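Ara h 8 allergen isoform (PDB 6V8S) is a pathogenesis-related allergen of the Bet v 1 family that may bind abscisic acid or other small hydrophobic ligands. Local coordinates at residues A[10-15]-A[145-150]. Sequence-based numbering, arbitrary orientation.
Sequences STSPVP and AIEGYV. With 2AN (8-anilino-1-naphthalene sulfonate), chain U.
Glu-147 reaches across to Ser-12 with its CG anti to its own backbone N (chi1 170°); the extended next torsion stretches the chain further and carries the carboxylate off the helix to the end of strand 3-12. Ser-12 does its share: its OG, likewise anti to the backbone N (chi1 176°), is swung toward the turn that follows and lies where OE2 arrives. The hydroxyl donates to Glu-147 OE2 from only 2.5 Å; with Ser-12 CB 2.9 Å from the same oxygen, this is tighter than expected and the exact length is doubtful. The same OG accepts from the backbone N of Val-14 at 3.1 Å, with an N-H···O angle of 162°, which closes an ST turn. Acting as donor and acceptor at once, the hydroxyl is probably held in this rotamer and links the turn to the helix. A water adds a second bridge, donating to Glu-147 OE2 and to Thr-11 O, each at 2.7 Å, so OE2 receives two bonds while CD of the Pro-13 ring passes 3.8 Å from this same OE2. In the Bet v 1 fold the long C-terminal helix, here 129-152, runs against a strongly curved antiparallel sheet; this contact joins the helix near its C-terminal end to the place where the first strand gives way to helix 16-25. One helical turn beyond the glutamate, the contact becomes apolar: Val-14 sends CG1 against Val-150 CG1 at 3.7 Å, the two side chains crossing at a slant, and its CG2 lies near the same methyl. Leu-151 also touches Val-14, and Val-150 rests on Lys-18 and Ala-22 of helix 16-25. The Tyr-149 ring meets an 8-anilino-1-naphthalene sulfonate at its edge, CD1 lying 3.8 Å from ligand atom C2.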
# COMPACT_ATOMS: atom_id res chain seq x y z
N SER A 10 -13.55 0.24 5.60
CA SER A 10 -13.26 0.69 6.98
C SER A 10 -13.47 2.20 6.99
O SER A 10 -13.71 2.80 5.93
CB SER A 10 -11.83 0.32 7.36
OG SER A 10 -10.96 0.84 6.40
N THR A 11 -13.47 2.81 8.17
CA THR A 11 -13.66 4.26 8.31
C THR A 11 -12.45 4.83 9.05
O THR A 11 -11.74 4.08 9.73
CB THR A 11 -14.98 4.54 9.00
OG1 THR A 11 -14.86 3.92 10.28
CG2 THR A 11 -16.21 4.04 8.25
N SER A 12 -12.23 6.12 8.86
CA SER A 12 -11.21 6.94 9.56
C SER A 12 -11.92 8.20 10.02
O SER A 12 -12.81 8.71 9.32
CB SER A 12 -10.08 7.23 8.63
OG SER A 12 -9.11 8.09 9.23
N PRO A 13 -11.53 8.77 11.18
CA PRO A 13 -12.01 10.09 11.56
C PRO A 13 -11.32 11.22 10.77
O PRO A 13 -11.75 12.35 10.83
CB PRO A 13 -11.67 10.17 13.05
CG PRO A 13 -10.49 9.27 13.18
CD PRO A 13 -10.62 8.17 12.17
N VAL A 14 -10.31 10.89 9.98
CA VAL A 14 -9.58 11.92 9.17
C VAL A 14 -10.37 12.14 7.88
O VAL A 14 -10.59 11.20 7.14
CB VAL A 14 -8.13 11.51 8.86
CG1 VAL A 14 -7.41 12.58 8.06
CG2 VAL A 14 -7.38 11.16 10.10
N PRO A 15 -10.68 13.40 7.54
CA PRO A 15 -11.33 13.70 6.27
C PRO A 15 -10.47 13.32 5.05
O PRO A 15 -9.25 13.22 5.14
CB PRO A 15 -11.59 15.22 6.34
CG PRO A 15 -10.51 15.75 7.33
CD PRO A 15 -10.35 14.60 8.32
N ALA A 145 -0.41 3.67 10.58
CA ALA A 145 0.71 4.47 11.15
C ALA A 145 0.56 5.91 10.64
O ALA A 145 0.62 6.83 11.46
CB ALA A 145 2.06 3.89 10.78
N ILE A 146 0.28 6.10 9.35
CA ILE A 146 0.15 7.48 8.78
C ILE A 146 -1.06 8.16 9.39
O ILE A 146 -0.94 9.31 9.77
CB ILE A 146 0.16 7.44 7.25
CG1 ILE A 146 1.54 7.01 6.75
CG2 ILE A 146 -0.22 8.76 6.66
CD1 ILE A 146 1.63 6.63 5.32
N GLU A 147 -2.20 7.47 9.44
CA GLU A 147 -3.46 8.00 10.01
C GLU A 147 -3.22 8.48 11.44
O GLU A 147 -3.71 9.54 11.78
CB GLU A 147 -4.54 6.91 9.97
CG GLU A 147 -5.79 7.24 10.74
CD GLU A 147 -6.77 6.07 10.80
OE1 GLU A 147 -6.42 5.02 11.39
OE2 GLU A 147 -7.91 6.25 10.35
N GLY A 148 -2.52 7.70 12.26
CA GLY A 148 -2.17 8.07 13.63
C GLY A 148 -1.30 9.32 13.66
O GLY A 148 -1.56 10.24 14.50
N TYR A 149 -0.30 9.37 12.78
CA TYR A 149 0.55 10.58 12.59
C TYR A 149 -0.34 11.80 12.31
O TYR A 149 -0.19 12.82 12.98
CB TYR A 149 1.58 10.38 11.49
CG TYR A 149 2.13 11.70 11.00
CD1 TYR A 149 2.96 12.46 11.80
CD2 TYR A 149 1.76 12.21 9.77
CE1 TYR A 149 3.43 13.69 11.38
CE2 TYR A 149 2.22 13.43 9.34
CZ TYR A 149 3.07 14.17 10.14
OH TYR A 149 3.51 15.38 9.70
N VAL A 150 -1.27 11.67 11.37
CA VAL A 150 -2.14 12.82 10.96
C VAL A 150 -2.96 13.27 12.17
O VAL A 150 -3.06 14.47 12.40
CB VAL A 150 -3.05 12.44 9.78
CG1 VAL A 150 -4.10 13.51 9.51
CG2 VAL A 150 -2.26 12.15 8.51
C1 2AN U . 6.05 11.28 15.22
C2 2AN U . 5.24 12.31 14.84
C3 2AN U . 5.72 13.62 14.71
C4 2AN U . 7.03 13.87 14.95
C5 2AN U . 7.91 12.84 15.38
C6 2AN U . 9.26 13.15 15.67
C7 2AN U . 10.11 12.21 16.09
C8 2AN U . 9.68 10.89 16.26
N 2AN U . 5.52 10.00 15.32
S 2AN U . 8.03 8.81 16.24
C9 2AN U . 8.40 10.52 15.96
C10 2AN U . 7.44 11.50 15.53
C11 2AN U . 4.18 9.66 15.52
C12 2AN U . 3.34 10.42 16.34
C13 2AN U . 2.03 10.04 16.54
C14 2AN U . 1.54 8.89 15.96
C15 2AN U . 2.36 8.12 15.18
C16 2AN U . 3.68 8.50 14.95
O1 2AN U . 7.02 8.78 17.27
O2 2AN U . 7.56 8.28 14.89
O3 2AN U . 9.22 8.08 16.53
O HOH W 1 -9.03 3.87 10.01